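Local coordinates for SusD family protein (Bacteroides uniformis, PDB 7KV1) that probably binds beta-glucan at the surface of a human gut bacterium, as a SusD-family glycan-binding protein whose fold includes tetratricopeptide-repeat helices, at residues I73-M78 / W95-Y101; A103-L109 / I510-Q514; L205-Y210 / L225-A231. All blocks are in the same frame, centred on the assembly; numbering follows the deposited sequence.

Interaction 1 of 3, residues I73-M78 / W95-Y101; sequences IDGEIM and WHMLFNY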
loop_
_atom_site.group_PDB
_atom_site.type_symbol
_atom_site.label_atom_id
_atom_site.label_comp_id
_atom_site.label_asym_id
_atom_site.label_seq_id
_atom_site.Cartn_x
_atom_site.Cartn_y
_atom_site.Cartn_z
ATOM N N ILE A 73 -1.038 -0.144 -7.895
ATOM C CA ILE A 73 -1.709 -0.942 -8.955
ATOM C C ILE A 73 -2.004 -2.330 -8.357
ATOM O O ILE A 73 -3.154 -2.785 -8.451
ATOM C CB ILE A 73 -0.898 -1.014 -10.270
ATOM C CG1 ILE A 73 -0.786 0.365 -10.930
ATOM C CG2 ILE A 73 -1.510 -2.037 -11.196
ATOM C CD1 ILE A 73 0.169 0.409 -12.093
ATOM N N ASP A 74 -1.007 -2.964 -7.755
ATOM C CA ASP A 74 -1.143 -4.348 -7.217
ATOM C C ASP A 74 -2.246 -4.356 -6.148
ATOM O O ASP A 74 -3.059 -5.317 -6.124
ATOM C CB ASP A 74 0.197 -4.864 -6.691
ATOM C CG ASP A 74 1.293 -5.042 -7.740
ATOM O OD1 ASP A 74 0.993 -4.942 -8.967
ATOM O OD2 ASP A 74 2.433 -5.300 -7.333
ATOM N N GLY A 75 -2.327 -3.298 -5.326
ATOM C CA GLY A 75 -3.328 -3.190 -4.259
ATOM C C GLY A 75 -4.702 -2.763 -4.762
ATOM O O GLY A 75 -5.674 -2.839 -3.975
ATOM N N GLU A 76 -4.842 -2.342 -6.022
ATOM C CA GLU A 76 -6.126 -1.778 -6.506
ATOM C C GLU A 76 -6.795 -2.770 -7.468
ATOM O O GLU A 76 -8.033 -2.865 -7.450
ATOM C CB GLU A 76 -5.910 -0.405 -7.154
ATOM C CG GLU A 76 -5.537 0.703 -6.195
ATOM C CD GLU A 76 -6.701 1.358 -5.474
ATOM O OE1 GLU A 76 -7.854 0.975 -5.733
ATOM O OE2 GLU A 76 -6.438 2.199 -4.613
ATOM N N ILE A 77 -6.040 -3.481 -8.295
ATOM C CA ILE A 77 -6.642 -4.220 -9.444
ATOM C C ILE A 77 -7.643 -5.277 -8.977
ATOM O O ILE A 77 -8.532 -5.599 -9.768
ATOM C CB ILE A 77 -5.603 -4.798 -10.419
ATOM C CG1 ILE A 77 -4.555 -5.696 -9.747
ATOM C CG2 ILE A 77 -4.967 -3.650 -11.212
ATOM C CD1 ILE A 77 -3.690 -6.475 -10.749
ATOM N N MET A 78 -7.528 -5.830 -7.779
ATOM C CA MET A 78 -8.451 -6.906 -7.350
ATOM C C MET A 78 -9.661 -6.289 -6.651
ATOM O O MET A 78 -10.625 -7.033 -6.376
ATOM C CB MET A 78 -7.712 -7.932 -6.482
ATOM C CG MET A 78 -6.699 -8.689 -7.313
ATOM S SD MET A 78 -5.762 -9.910 -6.403
ATOM C CE MET A 78 -4.553 -8.881 -5.562
ATOM N N TRP A 95 -2.340 -8.982 -14.770
ATOM C CA TRP A 95 -3.196 -8.000 -14.054
ATOM C C TRP A 95 -4.667 -8.229 -14.423
ATOM O O TRP A 95 -5.511 -8.255 -13.488
ATOM C CB TRP A 95 -2.805 -6.560 -14.328
ATOM C CG TRP A 95 -1.472 -6.132 -13.809
ATOM C CD1 TRP A 95 -0.603 -6.818 -13.009
ATOM C CD2 TRP A 95 -0.837 -4.888 -14.141
ATOM N NE1 TRP A 95 0.526 -6.063 -12.787
ATOM C CE2 TRP A 95 0.391 -4.859 -13.449
ATOM C CE3 TRP A 95 -1.223 -3.777 -14.897
ATOM C CZ2 TRP A 95 1.267 -3.781 -13.561
ATOM C CZ3 TRP A 95 -0.352 -2.713 -14.999
ATOM C CH2 TRP A 95 0.857 -2.703 -14.312
ATOM N N HIS A 96 -4.981 -8.424 -15.714
ATOM C CA HIS A 96 -6.376 -8.689 -16.153
ATOM C C HIS A 96 -6.886 -9.961 -15.470
ATOM O O HIS A 96 -8.045 -9.987 -15.050
ATOM C CB HIS A 96 -6.489 -8.765 -17.671
ATOM C CG HIS A 96 -6.337 -7.425 -18.311
ATOM N ND1 HIS A 96 -7.378 -6.524 -18.376
ATOM C CD2 HIS A 96 -5.274 -6.801 -18.832
ATOM C CE1 HIS A 96 -6.970 -5.418 -18.957
ATOM N NE2 HIS A 96 -5.693 -5.544 -19.228
ATOM N N MET A 97 -6.070 -10.987 -15.378
ATOM C CA MET A 97 -6.523 -12.288 -14.813
ATOM C C MET A 97 -6.713 -12.184 -13.274
ATOM O O MET A 97 -7.657 -12.773 -12.777
ATOM C CB MET A 97 -5.552 -13.396 -15.219
ATOM C CG MET A 97 -5.687 -13.712 -16.715
ATOM S SD MET A 97 -4.508 -14.910 -17.319
ATOM C CE MET A 97 -5.250 -16.405 -16.680
ATOM N N LEU A 98 -5.856 -11.466 -12.566
ATOM C CA LEU A 98 -5.983 -11.197 -11.111
ATOM C C LEU A 98 -7.280 -10.437 -10.881
ATOM O O LEU A 98 -8.023 -10.777 -9.953
ATOM C CB LEU A 98 -4.757 -10.398 -10.645
ATOM C CG LEU A 98 -3.488 -11.247 -10.525
ATOM C CD1 LEU A 98 -2.238 -10.401 -10.616
ATOM C CD2 LEU A 98 -3.510 -12.059 -9.233
ATOM N N PHE A 99 -7.542 -9.437 -11.710
ATOM C CA PHE A 99 -8.731 -8.568 -11.623
ATOM C C PHE A 99 -9.995 -9.422 -11.674
ATOM O O PHE A 99 -10.973 -9.109 -10.962
ATOM C CB PHE A 99 -8.697 -7.509 -12.724
ATOM C CG PHE A 99 -10.034 -6.884 -13.020
ATOM C CD1 PHE A 99 -10.894 -7.498 -13.911
ATOM C CD2 PHE A 99 -10.441 -5.718 -12.406
ATOM C CE1 PHE A 99 -12.119 -6.944 -14.203
ATOM C CE2 PHE A 99 -11.691 -5.178 -12.674
ATOM C CZ PHE A 99 -12.512 -5.784 -13.582
ATOM N N ASN A 100 -9.971 -10.478 -12.472
ATOM C CA ASN A 100 -11.146 -11.358 -12.674
ATOM C C ASN A 100 -11.070 -12.646 -11.842
ATOM O O ASN A 100 -11.873 -13.561 -12.141
ATOM C CB ASN A 100 -11.305 -11.661 -14.150
ATOM C CG ASN A 100 -12.732 -12.033 -14.470
ATOM O OD1 ASN A 100 -13.662 -11.610 -13.771
ATOM N ND2 ASN A 100 -12.872 -12.900 -15.449
ATOM N N TYR A 101 -10.130 -12.755 -10.888
ATOM C CA TYR A 101 -10.025 -13.927 -9.958
ATOM C C TYR A 101 -9.786 -15.204 -10.744
ATOM O O TYR A 101 -10.287 -16.277 -10.338
ATOM C CB TYR A 101 -11.265 -14.029 -9.064
ATOM C CG TYR A 101 -11.617 -12.678 -8.493
ATOM C CD1 TYR A 101 -10.652 -11.882 -7.887
ATOM C CD2 TYR A 101 -12.867 -12.137 -8.680
ATOM C CE1 TYR A 101 -10.943 -10.615 -7.418
ATOM C CE2 TYR A 101 -13.170 -10.873 -8.211
ATOM C CZ TYR A 101 -12.212 -10.107 -7.573
ATOM O OH TYR A 101 -12.546 -8.828 -7.203
#
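W95 of helix 93-99 lays its indole on I73, D74 and I77, and its side chain can be followed from base to rim. CB lies 3.7 Å from I77 CD1, and the same methyl stays close to the next two ring atoms, 3.8 Å from W95 CG. At the nitrogen side, NE1 is 4.0 Å from D74 OD1, whose carboxylate is turned 70° from the ring plane; the other carboxylate oxygen, OD2, is held by N69. Farther out, I73 CG2, set anti to its own backbone nitrogen, sits over the face of the six-membered ring, 3.8 Å from its centroid and 3° off the normal, a nearly ideal CH-pi contact. I73 CD1 lies on the same face, displaced outward past W95 CH2 at 3.9 Å. The beta-branched isoleucine suits this place because both its arms lie on one face of the indole.

I77 also rests CD1 near L98 CB, while M78 lays its flexible thioether chain beside L98. Beyond the helix, Y101 OH donates to M78 O at 2.8 Å; this oxygen lies at the ring's edge, near its plane, with a C=O...O angle of 149°. Y101 has positive phi and forms the C-prime residue of the Schellman motif that ends helix 93-99.

The contact is buried: F336 meets W95 edge-to-face, W503 does the same with Y101, and Y162 of helix 138-162 packs on D74 and M78.

Interaction 2 of 3, residues A103-L109 / I510-Q514; sequences ANENNTL and IPIAQ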
loop_
_atom_site.group_PDB
_atom_site.type_symbol
_atom_site.label_atom_id
_atom_site.label_comp_id
_atom_site.label_asym_id
_atom_site.label_seq_id
_atom_site.Cartn_x
_atom_site.Cartn_y
_atom_site.Cartn_z
ATOM N N ALA A 103 -6.335 -15.732 -11.982
ATOM C CA ALA A 103 -4.860 -15.844 -12.034
ATOM C C ALA A 103 -4.487 -17.324 -12.007
ATOM O O ALA A 103 -5.279 -18.147 -11.573
ATOM C CB ALA A 103 -4.222 -15.080 -10.895
ATOM N N ASN A 104 -3.263 -17.631 -12.370
ATOM C CA ASN A 104 -2.724 -19.002 -12.303
ATOM C C ASN A 104 -1.220 -18.886 -12.126
ATOM O O ASN A 104 -0.690 -17.750 -12.060
ATOM C CB ASN A 104 -3.137 -19.853 -13.515
ATOM C CG ASN A 104 -2.674 -19.313 -14.853
ATOM O OD1 ASN A 104 -1.538 -18.900 -15.029
ATOM N ND2 ASN A 104 -3.556 -19.359 -15.824
ATOM N N GLU A 105 -0.551 -20.026 -12.090
ATOM C CA GLU A 105 0.904 -20.093 -11.805
ATOM C C GLU A 105 1.688 -19.424 -12.932
ATOM O O GLU A 105 2.853 -19.098 -12.692
ATOM C CB GLU A 105 1.338 -21.544 -11.581
ATOM C CG GLU A 105 1.264 -22.420 -12.829
ATOM C CD GLU A 105 -0.063 -23.099 -13.108
ATOM O OE1 GLU A 105 -1.118 -22.593 -12.627
ATOM O OE2 GLU A 105 -0.041 -24.157 -13.803
ATOM N N ASN A 106 1.093 -19.155 -14.103
ATOM C CA ASN A 106 1.837 -18.428 -15.173
ATOM C C ASN A 106 1.399 -16.949 -15.233
ATOM O O ASN A 106 1.911 -16.208 -16.107
ATOM C CB ASN A 106 1.711 -19.143 -16.537
ATOM C CG ASN A 106 2.152 -20.595 -16.499
ATOM O OD1 ASN A 106 1.390 -21.494 -16.826
ATOM N ND2 ASN A 106 3.312 -20.863 -15.955
ATOM N N ASN A 107 0.443 -16.522 -14.402
ATOM C CA ASN A 107 -0.229 -15.199 -14.541
ATOM C C ASN A 107 -0.557 -14.684 -13.133
ATOM O O ASN A 107 -1.718 -14.803 -12.690
ATOM C CB ASN A 107 -1.482 -15.279 -15.415
ATOM C CG ASN A 107 -1.161 -15.517 -16.874
ATOM O OD1 ASN A 107 -0.762 -14.593 -17.573
ATOM N ND2 ASN A 107 -1.281 -16.757 -17.315
ATOM N N THR A 108 0.455 -14.169 -12.451
ATOM C CA THR A 108 0.383 -13.744 -11.034
ATOM C C THR A 108 1.392 -12.609 -10.819
ATOM O O THR A 108 1.871 -12.030 -11.815
ATOM C CB THR A 108 0.557 -14.983 -10.156
ATOM O OG1 THR A 108 0.169 -14.634 -8.824
ATOM C CG2 THR A 108 1.977 -15.503 -10.210
ATOM N N LEU A 109 1.685 -12.254 -9.576
ATOM C CA LEU A 109 2.652 -11.177 -9.235
ATOM C C LEU A 109 3.990 -11.788 -8.779
ATOM O O LEU A 109 4.482 -11.451 -7.706
ATOM C CB LEU A 109 1.987 -10.303 -8.182
ATOM C CG LEU A 109 0.768 -9.520 -8.666
ATOM C CD1 LEU A 109 0.206 -8.677 -7.553
ATOM C CD2 LEU A 109 1.113 -8.631 -9.852
ATOM N N ILE A 510 -3.142 -15.310 -3.779
ATOM C CA ILE A 510 -2.968 -15.453 -5.251
ATOM C C ILE A 510 -1.996 -16.603 -5.524
ATOM O O ILE A 510 -1.222 -17.023 -4.667
ATOM C CB ILE A 510 -2.535 -14.112 -5.875
ATOM C CG1 ILE A 510 -1.108 -13.755 -5.469
ATOM C CG2 ILE A 510 -3.542 -13.034 -5.504
ATOM C CD1 ILE A 510 -0.573 -12.524 -6.112
ATOM N N PRO A 511 -1.993 -17.146 -6.755
ATOM C CA PRO A 511 -1.039 -18.202 -7.119
ATOM C C PRO A 511 0.441 -17.816 -6.914
ATOM O O PRO A 511 0.850 -16.708 -7.222
ATOM C CB PRO A 511 -1.345 -18.433 -8.613
ATOM C CG PRO A 511 -2.782 -17.986 -8.754
ATOM C CD PRO A 511 -2.879 -16.769 -7.854
ATOM N N ILE A 512 1.231 -18.783 -6.454
ATOM C CA ILE A 512 2.718 -18.731 -6.470
ATOM C C ILE A 512 3.151 -19.004 -7.918
ATOM O O ILE A 512 2.516 -19.874 -8.584
ATOM C CB ILE A 512 3.275 -19.738 -5.458
ATOM C CG1 ILE A 512 2.782 -19.418 -4.032
ATOM C CG2 ILE A 512 4.781 -19.797 -5.512
ATOM C CD1 ILE A 512 3.083 -20.520 -3.025
ATOM N N ALA A 513 4.171 -18.292 -8.395
ATOM C CA ALA A 513 4.656 -18.384 -9.789
ATOM C C ALA A 513 5.269 -19.769 -10.025
ATOM O O ALA A 513 5.968 -20.297 -9.146
ATOM C CB ALA A 513 5.617 -17.276 -10.108
ATOM N N GLN A 514 4.999 -20.351 -11.191
ATOM C CA GLN A 514 5.436 -21.733 -11.525
ATOM C C GLN A 514 6.954 -21.863 -11.312
ATOM O O GLN A 514 7.376 -22.898 -10.805
ATOM C CB GLN A 514 5.021 -22.094 -12.951
ATOM C CG GLN A 514 5.110 -23.592 -13.215
ATOM C CD GLN A 514 5.009 -23.906 -14.686
ATOM O OE1 GLN A 514 6.018 -23.985 -15.384
ATOM N NE2 GLN A 514 3.788 -24.044 -15.173
#
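N104, whose backbone lies against the ring of P511, offers its side-chain OD1 to two donors. The backbone N of N106 reaches N104 OD1 at 2.8 Å in an Asx turn, and N107 ND2 joins it at 3.1 Å. An asparagine fits here because its short amide can curl forward over the turn that follows. The grip braces a type I beta turn from N104 to N107, closed by the bond from N107 N to N104 O.

That turn is pressed on the 510-514 segment. P511 packs against it: its CD stands 3.7 Å from A103 CB, and its CB lies 3.5 Å from N104 C. The compact ring suits a surface made of the N104 backbone and a single methyl, A103 CB. E105 N is buried by this packing with no polar partner in the model. T108 also meets P511. With OG1 anti to the backbone nitrogen (chi1 -166°), the hydroxyl donates to P511 O at 2.7 Å, in the carbonyl plane on a lone pair, and the T108 methyl CG2 packs near A513 CA. Next to it, the I510 arm, fully extended (chi2 176°), brings CD1 to both T108 OG1 and L109 CB.

At the far end, Q514 N donates to E105 O at 2.9 Å with an N-H...O angle of 155°. A513 is the N-cap of helix 514-519, so the turn supplies an acceptor to the first amide of that helix.

Around the contact, L98 of helix 93-99 packs on A103 and L109, and Y162 of helix 138-162 touches L109 and I510. L109 is itself the N-cap of helix 110-129, so the two loops lead into helices 110-129 and 514-519 while packing against helices 93-99 and 138-162.

Interaction 3 of 3, residues L205-Y210 / L225-A231; sequences LPLKYY and LGRVTQA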
loop_
_atom_site.group_PDB
_atom_site.type_symbol
_atom_site.label_atom_id
_atom_site.label_comp_id
_atom_site.label_asym_id
_atom_site.label_seq_id
_atom_site.Cartn_x
_atom_site.Cartn_y
_atom_site.Cartn_z
ATOM N N LEU A 205 13.695 3.024 17.612
ATOM C CA LEU A 205 13.486 3.875 16.418
ATOM C C LEU A 205 12.953 5.230 16.858
ATOM O O LEU A 205 12.134 5.324 17.759
ATOM C CB LEU A 205 12.505 3.193 15.465
ATOM C CG LEU A 205 12.947 1.836 14.917
ATOM C CD1 LEU A 205 11.866 1.262 14.012
ATOM C CD2 LEU A 205 14.254 1.957 14.166
ATOM N N PRO A 206 13.347 6.327 16.198
ATOM C CA PRO A 206 12.736 7.617 16.484
ATOM C C PRO A 206 11.289 7.660 15.957
ATOM O O PRO A 206 10.922 6.877 15.057
ATOM C CB PRO A 206 13.648 8.585 15.746
ATOM C CG PRO A 206 14.164 7.785 14.587
ATOM C CD PRO A 206 14.324 6.367 15.108
ATOM N N LEU A 207 10.455 8.510 16.551
ATOM C CA LEU A 207 8.991 8.492 16.279
ATOM C C LEU A 207 8.792 8.960 14.842
ATOM O O LEU A 207 8.055 8.273 14.092
ATOM C CB LEU A 207 8.205 9.376 17.254
ATOM C CG LEU A 207 6.678 9.276 17.104
ATOM C CD1 LEU A 207 6.178 7.886 17.456
ATOM C CD2 LEU A 207 5.980 10.314 17.953
ATOM N N LYS A 208 9.481 10.044 14.479
ATOM C CA LYS A 208 9.273 10.766 13.201
ATOM C C LYS A 208 10.601 11.194 12.558
ATOM O O LYS A 208 10.716 11.059 11.301
ATOM C CB LYS A 208 8.385 11.985 13.459
ATOM C CG LYS A 208 8.034 12.758 12.195
ATOM C CD LYS A 208 7.279 14.034 12.452
ATOM C CE LYS A 208 6.916 14.722 11.153
ATOM N NZ LYS A 208 6.040 15.890 11.379
ATOM N N TYR A 209 11.558 11.721 13.338
ATOM C CA TYR A 209 12.821 12.297 12.788
ATOM C C TYR A 209 14.023 11.621 13.431
ATOM O O TYR A 209 14.011 11.395 14.652
ATOM C CB TYR A 209 12.933 13.807 13.022
ATOM C CG TYR A 209 11.970 14.657 12.236
ATOM C CD1 TYR A 209 12.061 14.759 10.862
ATOM C CD2 TYR A 209 10.969 15.377 12.872
ATOM C CE1 TYR A 209 11.180 15.548 10.137
ATOM C CE2 TYR A 209 10.075 16.167 12.164
ATOM C CZ TYR A 209 10.183 16.250 10.792
ATOM O OH TYR A 209 9.319 17.029 10.087
ATOM N N TYR A 210 15.022 11.313 12.609
ATOM C CA TYR A 210 16.395 10.946 13.046
ATOM C C TYR A 210 17.130 12.245 13.416
ATOM O O TYR A 210 16.876 13.269 12.746
ATOM C CB TYR A 210 17.084 10.143 11.945
ATOM C CG TYR A 210 16.595 8.722 11.855
ATOM C CD1 TYR A 210 15.348 8.428 11.310
ATOM C CD2 TYR A 210 17.355 7.675 12.363
ATOM C CE1 TYR A 210 14.888 7.118 11.229
ATOM C CE2 TYR A 210 16.914 6.364 12.280
ATOM C CZ TYR A 210 15.671 6.083 11.717
ATOM O OH TYR A 210 15.219 4.793 11.704
ATOM N N LEU A 225 14.583 11.627 5.723
ATOM C CA LEU A 225 13.140 11.290 5.557
ATOM C C LEU A 225 13.057 10.146 4.540
ATOM O O LEU A 225 13.740 10.226 3.535
ATOM C CB LEU A 225 12.355 12.543 5.140
ATOM C CG LEU A 225 12.074 13.520 6.282
ATOM C CD1 LEU A 225 11.369 14.770 5.786
ATOM C CD2 LEU A 225 11.261 12.863 7.387
ATOM N N GLY A 226 12.308 9.085 4.840
ATOM C CA GLY A 226 12.278 7.832 4.051
ATOM C C GLY A 226 12.748 6.658 4.890
ATOM O O GLY A 226 12.320 5.521 4.632
ATOM N N ARG A 227 13.599 6.896 5.888
ATOM C CA ARG A 227 13.942 5.827 6.857
ATOM C C ARG A 227 12.648 5.358 7.510
ATOM O O ARG A 227 11.697 6.125 7.611
ATOM C CB ARG A 227 14.962 6.236 7.913
ATOM C CG ARG A 227 16.372 6.403 7.353
ATOM C CD ARG A 227 17.473 6.591 8.402
ATOM N NE ARG A 227 18.719 6.874 7.692
ATOM C CZ ARG A 227 19.548 5.960 7.171
ATOM N NH1 ARG A 227 19.336 4.664 7.312
ATOM N NH2 ARG A 227 20.617 6.352 6.505
ATOM N N VAL A 228 12.641 4.125 7.975
ATOM C CA VAL A 228 11.497 3.623 8.770
ATOM C C VAL A 228 11.628 4.186 10.170
ATOM O O VAL A 228 12.782 4.476 10.600
ATOM C CB VAL A 228 11.429 2.099 8.704
ATOM C CG1 VAL A 228 11.266 1.701 7.252
ATOM C CG2 VAL A 228 12.645 1.400 9.330
ATOM N N THR A 229 10.485 4.353 10.815
ATOM C CA THR A 229 10.315 5.072 12.094
ATOM C C THR A 229 9.399 4.260 13.005
ATOM O O THR A 229 8.741 3.300 12.544
ATOM C CB THR A 229 9.763 6.482 11.876
ATOM O OG1 THR A 229 8.496 6.308 11.253
ATOM C CG2 THR A 229 10.651 7.362 11.015
ATOM N N GLN A 230 9.344 4.645 14.266
ATOM C CA GLN A 230 8.447 4.000 15.228
ATOM C C GLN A 230 7.006 4.269 14.763
ATOM O O GLN A 230 6.161 3.386 14.932
ATOM C CB GLN A 230 8.781 4.513 16.618
ATOM C CG GLN A 230 8.023 3.792 17.704
ATOM C CD GLN A 230 8.680 2.510 18.107
ATOM O OE1 GLN A 230 9.462 1.928 17.349
ATOM N NE2 GLN A 230 8.334 2.061 19.306
ATOM N N ALA A 231 6.709 5.464 14.258
ATOM C CA ALA A 231 5.345 5.795 13.769
ATOM C C ALA A 231 5.012 4.847 12.611
ATOM O O ALA A 231 3.898 4.343 12.533
ATOM C CB ALA A 231 5.248 7.236 13.339
HETATM O O HOH W 1 11.716 0.777 18.031
#
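T229 is the N-cap of helix 230-244, and the 205-210 loop adds acceptors of its own to the first turn. Q230 N donates to P206 O at 2.8 Å with an almost straight N-H...O angle of 175°, and A231 N donates to L207 O at 3.1 Å. T229 itself turns OG1 between its backbone nitrogen and carbonyl carbon (chi1 61°), where it accepts from M232 N one turn in. Three successive amides that lack an acceptor within the helix are thus satisfied. A threonine serves doubly here, since its hydroxyl caps while its methyl CG2 packs 3.7 Å from K208 O. A231 CB sits tightly, 3.1 Å from L207 O.

Before the helix, Y210 reaches across the 225-229 approach. Its OH donates to V228 O at 2.7 Å, nearly along the C=O axis. One face of the ring takes R227 CD, 3.7 Å from the ring centroid and 8° off the normal; P206 CG lies over the opposite face, so the phenol is clamped between a methylene and a proline. Arginine suits this place because its aliphatic stem packs on the ring while its guanidinium runs on to Q147 of helix 138-162.

A water bridges L205 N and Q230 OE1, with Q230 NE2 held by I200 O. Y209 CE1 meets L225 CD2 at 3.8 Å.

T229 is thus a classical threonine N-cap, with the loop carbonyls of P206 and L207 satisfying the two amides before M232, in the connection between helices 185-201 and 230-244 of a SusD-type fold whose regular structure is mostly helix.

Overall arrangement
Interactions 1 and 2 adjoin, their centres 12 Å apart, and they touch through L98 and M97 of helix 93-99, which meet A103, N104, N107 and L109. Interaction 3 lies on the other side of the chain's centre, 32 Å from the first and 35 Å from the second, centre to centre. Helix 138-162 is common to all three: Y162 near its end meets interactions 1 and 2, while M146, Q147 and L150 meet interaction 3. Along the chain, interaction 1 closes before interaction 2 opens, and interaction 3 is nested in the loop of 400 residues that interaction 2 closes. Interaction 2 therefore ties the chain's C-terminal part to its N-terminal helices, whereas interactions 1 and 3 are local.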